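Local coordinates for protein Pcdhgb2 (Mus musculus, PDB 5SZR) that probably mediates calcium-dependent cell adhesion and may help set up and maintain specific neuronal connections, here as four consecutive extracellular cadherin domains, at residues A[15-20]-A[101-106]; A[22-27]-A[62-67]. One frame throughout, in Å; residues are numbered along the deposited sequence.

How the interactions relate
Interaction 1 joins the first cadherin domain of this fragment to its calcium-filled linker; interaction 2 lies within that domain, about 17 Å away between centres. Nested inside the chain loop that interaction 1 closes, interaction 2 pairs strands 23-26 and 63-66 in the domain's three-stranded sheet. They meet where the loop after Glu16 runs into the sheet: Pro19 O packs 3.4 Å from Thr66 OG1, and Pro20 CA lies 3.6 Å from the same hydroxyl oxygen. The side chain of Thr66 is still about 10 Å from that of Glu16, and the paired strands contribute no ligand to the calcium sites; the mannose marks the outer strand.

Interaction 1: residues A[15-20]-A[101-106]; sequences REDVPP and LDENDC. With CA (calcium ion), chain K; CA (calcium ion), chain J; CA (calcium ion), chain L.
Arg15 and Leu101 form a single parallel bridge where strand 9-15 ends in a loop and strand 91-101 runs on into the calcium-binding linker to the next cadherin domain. Their side chains lie on one face of the sheet. The long aliphatic part of Arg15 also passes Glu103, with Arg15 CG 3.4 Å from Glu103 OE1; in the conformer described, Arg15 NE lies 4.0 Å from Glu103 OE1, a long and tentative salt bridge.

Glu16 ties its loop to the linker through two hydrogen bonds and two calcium ions. Its backbone N donates to Leu101 O, continuing the strand pairing by one bond. Its CG sits between the backbone N and the carbonyl carbon (chi1 60°), and the chain then extends, carrying the carboxylate across to the linker. There Glu16 OE1 binds one calcium at 2.5 Å and OE2 a second at 2.5 Å. OE2 also accepts the backbone N-H of Glu103 at 2.8 Å, on its anti side, so a main-chain bond helps fix the carboxylate's rotation. Asp105 comes from the opposite direction and bridges the same two ions, its plane 71° from that of Glu16; Asp102 OD1 and Glu103 O add ligands to the second ion. Glu73 serves both ions; Asp71 and two waters belong to the first, while Asp138, from beyond the linker, joins the second. Carboxylates suit these positions because their hard anionic oxygens can bridge two calcium ions, which in turn probably offset the acids' mutual repulsion. Asn104 and Cys106 bind a third calcium farther along, extending the chain of ions.

Asp17 follows in a type I turn from Arg15 to Val18. Its carboxylate stands 81° from that of Glu103, and the closest touch is Asp17 OD2 against Glu103 CG at 3.2 Å.

Interaction 2: residues A[22-27]-A[62-67]; sequences FSVLQV and GEITTK. With MAN (alpha-D-mannopyranose), chain S.
Gly62 opens the pairing with Val27, its O accepting Val27 N at 3.1 Å from above the carbonyl plane. Glycine suits the site because its positive phi (79°) would press a side chain against the preceding carbonyl, and a CB would run into Val27 O.

Glu63 pairs with Gln26 on the face that carries the sugar. The Gln26 chain is fully extended and crosses the aliphatic part of Glu63 at a slant, with Gln26 CD 3.5 Å from Glu63 CG and the amide and carboxylate planes 27° apart.

Ile64 suits the buried face, where it joins Val24, Leu57 and Ile96. Its N donates to Leu25 O at 2.7 Å, whereas its O takes Val24 N at 2.9 Å and, weakly, Leu25 N. One residue thus faces two.

Thr65 lies opposite Ser23, its CG2 4.0 Å from Ser23 CA, and Thr65 CA makes a bent CA-H...O contact with Phe22 O at 3.2 Å. Ser23 OG, anti to the backbone N (chi1 176°), bears the O-linked mannose, whose O3 approaches Gln26 N at 2.9 Å.

Thr66 closes the ladder twice over: its N donates to Phe22 O, and its OG1 accepts Phe22 N at 3.3 Å. Its other branch, CG2, turns to Val24 CG2, a division of labour that fits a beta-branched hydroxyl residue.

Val24 and Leu25 together face Ile64: a classic beta bulge in edge strand 23-26, within an otherwise regular antiparallel pairing of the cadherin beta sandwich.

Interaction 1: residues A[15-20]-A[101-106]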
ATOM      1  N   ARG A  15     -26.779 -53.506 -16.183  1.00 66.79           N
ATOM      2  CA  ARG A  15     -26.240 -52.215 -15.783  0.53 66.25           C
ATOM      3  C   ARG A  15     -26.277 -52.101 -14.265  1.00 68.55           C
ATOM      4  O   ARG A  15     -27.239 -52.522 -13.618  1.00 65.99           O
ATOM      5  CB  ARG A  15     -27.036 -51.083 -16.428  0.53 72.40           C
ATOM      6  CG  ARG A  15     -26.889 -50.999 -17.945  0.53 68.49           C
ATOM      7  CD  ARG A  15     -27.879 -50.010 -18.542  0.53 72.79           C
ATOM      8  NE  ARG A  15     -27.551 -49.658 -19.920  0.53 71.63           N
ATOM      9  CZ  ARG A  15     -28.020 -50.289 -20.992  0.53 70.68           C
ATOM     10  NH1 ARG A  15     -27.662 -49.891 -22.204  0.53 71.01           N
ATOM     11  NH2 ARG A  15     -28.845 -51.320 -20.852  0.53 68.65           N
ATOM     12  N   GLU A  16     -25.217 -51.530 -13.690  1.00 66.64           N
ATOM     13  CA  GLU A  16     -25.116 -51.492 -12.235  1.00 65.11           C
ATOM     14  C   GLU A  16     -26.204 -50.652 -11.576  1.00 66.78           C
ATOM     15  O   GLU A  16     -26.362 -50.735 -10.354  1.00 60.99           O
ATOM     16  CB  GLU A  16     -23.737 -50.981 -11.811  1.00 66.24           C
ATOM     17  CG  GLU A  16     -23.396 -49.580 -12.287  1.00 70.87           C
ATOM     18  CD  GLU A  16     -22.188 -48.999 -11.559  1.00 68.09           C
ATOM     19  OE1 GLU A  16     -21.961 -49.366 -10.388  1.00 68.17           O
ATOM     20  OE2 GLU A  16     -21.465 -48.184 -12.163  1.00 77.17           O
ATOM     21  N   ASP A  17     -26.975 -49.880 -12.340  1.00 69.16           N
ATOM     22  CA  ASP A  17     -27.982 -48.997 -11.769  1.00 75.10           C
ATOM     23  C   ASP A  17     -29.396 -49.567 -11.829  1.00 70.50           C
ATOM     24  O   ASP A  17     -30.346 -48.847 -11.505  1.00 70.45           O
ATOM     25  CB  ASP A  17     -27.946 -47.633 -12.465  1.00 85.26           C
ATOM     26  CG  ASP A  17     -28.354 -47.710 -13.926  1.00 91.21           C
ATOM     27  OD1 ASP A  17     -29.570 -47.711 -14.210  1.00 95.47           O
ATOM     28  OD2 ASP A  17     -27.457 -47.759 -14.793  1.00 93.83           O
ATOM     29  N   VAL A  18     -29.567 -50.825 -12.226  1.00 65.87           N
ATOM     30  CA  VAL A  18     -30.929 -51.372 -12.304  1.00 65.20           C
ATOM     31  C   VAL A  18     -31.517 -51.458 -10.901  1.00 69.08           C
ATOM     32  O   VAL A  18     -30.790 -51.791  -9.946  1.00 69.38           O
ATOM     33  CB  VAL A  18     -30.933 -52.743 -12.998  1.00 58.44           C
ATOM     34  CG1 VAL A  18     -30.413 -52.629 -14.430  1.00 55.72           C
ATOM     35  CG2 VAL A  18     -30.139 -53.777 -12.206  1.00 55.89           C
ATOM     36  N   PRO A  19     -32.795 -51.143 -10.716  1.00 73.03           N
ATOM     37  CA  PRO A  19     -33.377 -51.146  -9.373  1.00 75.75           C
ATOM     38  C   PRO A  19     -33.613 -52.562  -8.883  1.00 76.41           C
ATOM     39  O   PRO A  19     -33.668 -53.504  -9.687  1.00 75.05           O
ATOM     40  CB  PRO A  19     -34.703 -50.394  -9.566  1.00 77.80           C
ATOM     41  CG  PRO A  19     -35.054 -50.636 -10.993  1.00 76.64           C
ATOM     42  CD  PRO A  19     -33.750 -50.680 -11.737  1.00 74.76           C
ATOM     43  N   PRO A  20     -33.746 -52.754  -7.571  1.00 79.45           N
ATOM     44  CA  PRO A  20     -34.058 -54.090  -7.050  1.00 79.56           C
ATOM     45  C   PRO A  20     -35.372 -54.608  -7.615  1.00 80.46           C
ATOM     46  O   PRO A  20     -36.307 -53.848  -7.873  1.00 83.13           O
ATOM     47  CB  PRO A  20     -34.143 -53.870  -5.536  1.00 80.93           C
ATOM     48  CG  PRO A  20     -33.317 -52.651  -5.290  1.00 82.60           C
ATOM     49  CD  PRO A  20     -33.518 -51.778  -6.493  1.00 82.52           C
ATOM     50  N   LEU A 101     -22.232 -54.041 -15.954  1.00 65.74           N
ATOM     51  CA  LEU A 101     -21.738 -52.954 -16.786  1.00 68.41           C
ATOM     52  C   LEU A 101     -21.459 -51.725 -15.934  1.00 72.09           C
ATOM     53  O   LEU A 101     -22.242 -51.377 -15.046  1.00 73.01           O
ATOM     54  CB  LEU A 101     -22.741 -52.615 -17.890  1.00 68.01           C
ATOM     55  CG  LEU A 101     -22.908 -53.724 -18.929  1.00 65.49           C
ATOM     56  CD1 LEU A 101     -23.961 -53.352 -19.958  1.00 67.33           C
ATOM     57  CD2 LEU A 101     -21.574 -54.020 -19.595  1.00 65.26           C
ATOM     58  N   ASP A 102     -20.336 -51.072 -16.212  1.00 74.37           N
ATOM     59  CA  ASP A 102     -19.930 -49.899 -15.454  1.00 76.18           C
ATOM     60  C   ASP A 102     -20.719 -48.675 -15.900  1.00 78.44           C
ATOM     61  O   ASP A 102     -20.782 -48.367 -17.094  1.00 80.45           O
ATOM     62  CB  ASP A 102     -18.432 -49.650 -15.630  1.00 77.89           C
ATOM     63  CG  ASP A 102     -18.003 -48.284 -15.126  1.00 81.35           C
ATOM     64  OD1 ASP A 102     -18.443 -47.886 -14.027  1.00 75.33           O
ATOM     65  OD2 ASP A 102     -17.233 -47.607 -15.841  1.00 77.66           O
ATOM     66  N   GLU A 103     -21.317 -47.980 -14.936  1.00 77.84           N
ATOM     67  CA  GLU A 103     -21.941 -46.685 -15.153  1.00 78.32           C
ATOM     68  C   GLU A 103     -21.124 -45.605 -14.458  1.00 82.64           C
ATOM     69  O   GLU A 103     -20.377 -45.869 -13.512  1.00 82.30           O
ATOM     70  CB  GLU A 103     -23.381 -46.657 -14.626  1.00 78.73           C
ATOM     71  CG  GLU A 103     -24.301 -47.716 -15.227  1.00 77.97           C
ATOM     72  CD  GLU A 103     -24.622 -47.456 -16.687  1.00 78.27           C
ATOM     73  OE1 GLU A 103     -24.639 -48.427 -17.478  1.00 70.94           O
ATOM     74  OE2 GLU A 103     -24.854 -46.278 -17.040  1.00 83.66           O
ATOM     75  N   ASN A 104     -21.279 -44.377 -14.942  1.00 82.51           N
ATOM     76  CA  ASN A 104     -20.583 -43.219 -14.388  1.00 81.30           C
ATOM     77  C   ASN A 104     -21.346 -42.754 -13.155  1.00 80.04           C
ATOM     78  O   ASN A 104     -22.218 -41.887 -13.226  1.00 83.40           O
ATOM     79  CB  ASN A 104     -20.471 -42.119 -15.433  1.00 84.05           C
ATOM     80  CG  ASN A 104     -19.567 -40.987 -14.997  1.00 84.84           C
ATOM     81  OD1 ASN A 104     -18.860 -41.086 -13.995  1.00 84.35           O
ATOM     82  ND2 ASN A 104     -19.578 -39.900 -15.760  1.00 86.78           N
ATOM     83  N   ASP A 105     -21.020 -43.343 -12.001  1.00 75.65           N
ATOM     84  CA  ASP A 105     -21.666 -42.967 -10.750  1.00 76.04           C
ATOM     85  C   ASP A 105     -20.672 -42.592  -9.654  1.00 74.00           C
ATOM     86  O   ASP A 105     -21.073 -42.467  -8.493  1.00 73.35           O
ATOM     87  CB  ASP A 105     -22.598 -44.084 -10.259  1.00 76.67           C
ATOM     88  CG  ASP A 105     -21.876 -45.400 -10.021  1.00 77.65           C
ATOM     89  OD1 ASP A 105     -20.743 -45.567 -10.514  1.00 73.77           O
ATOM     90  OD2 ASP A 105     -22.452 -46.277  -9.346  1.00 75.59           O
ATOM     91  N   CYS A 106     -19.396 -42.398  -9.989  1.00 71.64           N
ATOM     92  CA  CYS A 106     -18.379 -41.991  -9.025  1.00 70.92           C
ATOM     93  C   CYS A 106     -17.797 -40.653  -9.459  1.00 72.60           C
ATOM     94  O   CYS A 106     -17.277 -40.530 -10.573  1.00 72.11           O
ATOM     95  CB  CYS A 106     -17.275 -43.044  -8.900  1.00 70.49           C
ATOM     96  SG  CYS A 106     -17.791 -44.559  -8.047  1.00 73.58           S
TER
HETATM   97 CA    CA K 708     -19.288 -47.093 -11.663  1.00 62.89          CA
HETATM   98 CA    CA J 707     -21.036 -47.947  -8.487  1.00 61.99          CA
HETATM   99 CA    CA L 709     -16.604 -40.978 -12.890  1.00 63.32          CA
HETATM  100  O   HOH W   1     -20.069 -46.508  -6.363  1.00 51.15           O
HETATM  101  O   HOH W   2     -23.060 -48.030  -7.354  1.00 45.10           O

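Interaction 2: residues A[22-27]-A[62-67]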
ATOM      1  N   PHE A  22     -35.332 -56.171 -10.537  1.00 79.02           N
ATOM      2  CA  PHE A  22     -35.154 -56.210 -11.981  1.00 78.68           C
ATOM      3  C   PHE A  22     -35.148 -57.652 -12.474  1.00 77.99           C
ATOM      4  O   PHE A  22     -34.637 -58.552 -11.804  1.00 74.98           O
ATOM      5  CB  PHE A  22     -33.849 -55.510 -12.367  1.00 76.36           C
ATOM      6  CG  PHE A  22     -33.697 -55.269 -13.842  1.00 71.88           C
ATOM      7  CD1 PHE A  22     -34.394 -54.245 -14.464  1.00 72.36           C
ATOM      8  CD2 PHE A  22     -32.848 -56.053 -14.602  1.00 67.31           C
ATOM      9  CE1 PHE A  22     -34.254 -54.015 -15.818  1.00 70.98           C
ATOM     10  CE2 PHE A  22     -32.703 -55.828 -15.959  1.00 65.76           C
ATOM     11  CZ  PHE A  22     -33.408 -54.808 -16.567  1.00 67.73           C
ATOM     12  N   SER A  23     -35.723 -57.865 -13.654  1.00 81.56           N
ATOM     13  CA  SER A  23     -35.808 -59.198 -14.238  1.00 85.25           C
ATOM     14  C   SER A  23     -34.466 -59.575 -14.857  1.00 77.62           C
ATOM     15  O   SER A  23     -34.012 -58.930 -15.808  1.00 78.07           O
ATOM     16  CB  SER A  23     -36.923 -59.241 -15.283  1.00 97.06           C
ATOM     17  OG  SER A  23     -36.976 -60.498 -15.933  1.00108.14           O
ATOM     18  N   VAL A  24     -33.831 -60.618 -14.322  1.00 70.66           N
ATOM     19  CA  VAL A  24     -32.519 -61.044 -14.800  1.00 66.16           C
ATOM     20  C   VAL A  24     -32.676 -62.093 -15.890  1.00 66.87           C
ATOM     21  O   VAL A  24     -32.219 -61.899 -17.023  1.00 67.56           O
ATOM     22  CB  VAL A  24     -31.651 -61.593 -13.653  1.00 63.53           C
ATOM     23  CG1 VAL A  24     -30.419 -62.288 -14.215  1.00 62.79           C
ATOM     24  CG2 VAL A  24     -31.252 -60.474 -12.701  1.00 62.47           C
ATOM     25  N   LEU A  25     -33.313 -63.212 -15.548  1.00 65.61           N
ATOM     26  CA  LEU A  25     -33.483 -64.344 -16.448  1.00 63.75           C
ATOM     27  C   LEU A  25     -34.376 -65.366 -15.766  1.00 66.59           C
ATOM     28  O   LEU A  25     -34.377 -65.483 -14.537  1.00 67.92           O
ATOM     29  CB  LEU A  25     -32.139 -64.985 -16.818  1.00 60.48           C
ATOM     30  CG  LEU A  25     -32.191 -66.112 -17.857  1.00 59.86           C
ATOM     31  CD1 LEU A  25     -32.530 -65.553 -19.231  1.00 60.89           C
ATOM     32  CD2 LEU A  25     -30.891 -66.904 -17.898  1.00 57.61           C
ATOM     33  N   GLN A  26     -35.142 -66.093 -16.572  1.00 67.60           N
ATOM     34  CA  GLN A  26     -35.868 -67.266 -16.113  1.00 70.19           C
ATOM     35  C   GLN A  26     -35.279 -68.493 -16.790  1.00 69.88           C
ATOM     36  O   GLN A  26     -35.137 -68.521 -18.018  1.00 71.19           O
ATOM     37  CB  GLN A  26     -37.364 -67.158 -16.417  1.00 73.90           C
ATOM     38  CG  GLN A  26     -38.151 -68.375 -15.963  1.00 80.24           C
ATOM     39  CD  GLN A  26     -39.631 -68.272 -16.270  1.00 84.73           C
ATOM     40  OE1 GLN A  26     -40.085 -67.309 -16.890  1.00 86.31           O
ATOM     41  NE2 GLN A  26     -40.394 -69.267 -15.832  1.00 86.45           N
ATOM     42  N   VAL A  27     -34.915 -69.491 -15.992  1.00 69.62           N
ATOM     43  CA  VAL A  27     -34.443 -70.773 -16.497  1.00 71.39           C
ATOM     44  C   VAL A  27     -35.484 -71.834 -16.162  1.00 74.96           C
ATOM     45  O   VAL A  27     -36.058 -71.831 -15.067  1.00 76.91           O
ATOM     46  CB  VAL A  27     -33.064 -71.142 -15.917  1.00 70.82           C
ATOM     47  CG1 VAL A  27     -31.984 -70.277 -16.541  1.00 67.25           C
ATOM     48  CG2 VAL A  27     -33.062 -70.984 -14.402  1.00 72.70           C
ATOM     49  N   GLY A  62     -38.476 -70.584 -11.271  1.00 91.08           N
ATOM     50  CA  GLY A  62     -37.169 -70.474 -11.880  1.00 88.95           C
ATOM     51  C   GLY A  62     -36.835 -69.099 -12.411  1.00 83.02           C
ATOM     52  O   GLY A  62     -35.810 -68.945 -13.086  1.00 78.07           O
ATOM     53  N   GLU A  63     -37.678 -68.102 -12.148  1.00 82.05           N
ATOM     54  CA  GLU A  63     -37.337 -66.724 -12.471  1.00 85.31           C
ATOM     55  C   GLU A  63     -36.280 -66.207 -11.503  1.00 79.26           C
ATOM     56  O   GLU A  63     -36.303 -66.517 -10.308  1.00 77.42           O
ATOM     57  CB  GLU A  63     -38.575 -65.829 -12.410  1.00 93.41           C
ATOM     58  CG  GLU A  63     -39.644 -66.147 -13.440  1.00102.70           C
ATOM     59  CD  GLU A  63     -40.789 -65.151 -13.413  1.00109.20           C
ATOM     60  OE1 GLU A  63     -40.530 -63.946 -13.621  1.00112.83           O
ATOM     61  OE2 GLU A  63     -41.941 -65.568 -13.169  1.00113.23           O
ATOM     62  N   ILE A  64     -35.350 -65.416 -12.027  1.00 73.61           N
ATOM     63  CA  ILE A  64     -34.260 -64.849 -11.244  1.00 70.89           C
ATOM     64  C   ILE A  64     -34.357 -63.335 -11.326  1.00 72.01           C
ATOM     65  O   ILE A  64     -34.359 -62.764 -12.424  1.00 73.47           O
ATOM     66  CB  ILE A  64     -32.889 -65.331 -11.735  1.00 64.86           C
ATOM     67  CG1 ILE A  64     -32.801 -66.851 -11.642  1.00 60.84           C
ATOM     68  CG2 ILE A  64     -31.775 -64.670 -10.936  1.00 65.95           C
ATOM     69  CD1 ILE A  64     -31.511 -67.393 -12.161  1.00 56.35           C
ATOM     70  N   THR A  65     -34.435 -62.686 -10.170  1.00 71.64           N
ATOM     71  CA  THR A  65     -34.478 -61.237 -10.086  1.00 70.41           C
ATOM     72  C   THR A  65     -33.474 -60.767  -9.045  1.00 70.66           C
ATOM     73  O   THR A  65     -33.122 -61.501  -8.118  1.00 71.14           O
ATOM     74  CB  THR A  65     -35.876 -60.724  -9.718  1.00 72.43           C
ATOM     75  OG1 THR A  65     -36.292 -61.321  -8.483  1.00 73.33           O
ATOM     76  CG2 THR A  65     -36.879 -61.062 -10.812  1.00 74.10           C
ATOM     77  N   THR A  66     -33.010 -59.531  -9.211  1.00 69.85           N
ATOM     78  CA  THR A  66     -32.216 -58.909  -8.165  1.00 70.92           C
ATOM     79  C   THR A  66     -33.116 -58.557  -6.989  1.00 73.59           C
ATOM     80  O   THR A  66     -34.307 -58.279  -7.155  1.00 75.58           O
ATOM     81  CB  THR A  66     -31.512 -57.651  -8.685  1.00 71.34           C
ATOM     82  OG1 THR A  66     -32.484 -56.638  -8.988  1.00 74.93           O
ATOM     83  CG2 THR A  66     -30.703 -57.965  -9.939  1.00 65.36           C
ATOM     84  N   LYS A  67     -32.545 -58.593  -5.785  1.00 72.63           N
ATOM     85  CA  LYS A  67     -33.267 -58.176  -4.591  1.00 74.30           C
ATOM     86  C   LYS A  67     -32.520 -57.100  -3.815  1.00 75.85           C
ATOM     87  O   LYS A  67     -32.953 -56.723  -2.720  1.00 78.43           O
ATOM     88  CB  LYS A  67     -33.565 -59.378  -3.689  1.00 75.06           C
ATOM     89  CG  LYS A  67     -32.348 -60.058  -3.091  1.00 74.91           C
ATOM     90  CD  LYS A  67     -32.765 -61.241  -2.227  1.00 75.61           C
ATOM     91  CE  LYS A  67     -31.597 -61.784  -1.426  1.00 75.92           C
ATOM     92  NZ  LYS A  67     -31.934 -63.042  -0.703  1.00 76.56           N
TER
HETATM   93  C1  MAN S 716     -38.086 -60.494 -16.852  1.00 70.87           C
HETATM   94  C2  MAN S 716     -38.142 -62.032 -16.806  1.00 76.72           C
HETATM   95  C3  MAN S 716     -36.862 -62.629 -17.423  1.00 79.03           C
HETATM   96  C4  MAN S 716     -36.560 -62.013 -18.805  1.00 78.21           C
HETATM   97  C5  MAN S 716     -36.488 -60.484 -18.674  1.00 79.43           C
HETATM   98  C6  MAN S 716     -36.253 -59.783 -19.999  1.00 82.42           C
HETATM   99  O2  MAN S 716     -39.233 -62.533 -17.585  1.00 79.61           O
HETATM  100  O3  MAN S 716     -36.919 -64.052 -17.512  1.00 81.79           O
HETATM  101  O4  MAN S 716     -35.320 -62.501 -19.298  1.00 76.75           O
HETATM  102  O5  MAN S 716     -37.740 -59.992 -18.128  1.00 76.34           O
HETATM  103  O6  MAN S 716     -35.144 -60.407 -20.637  1.00 84.59           O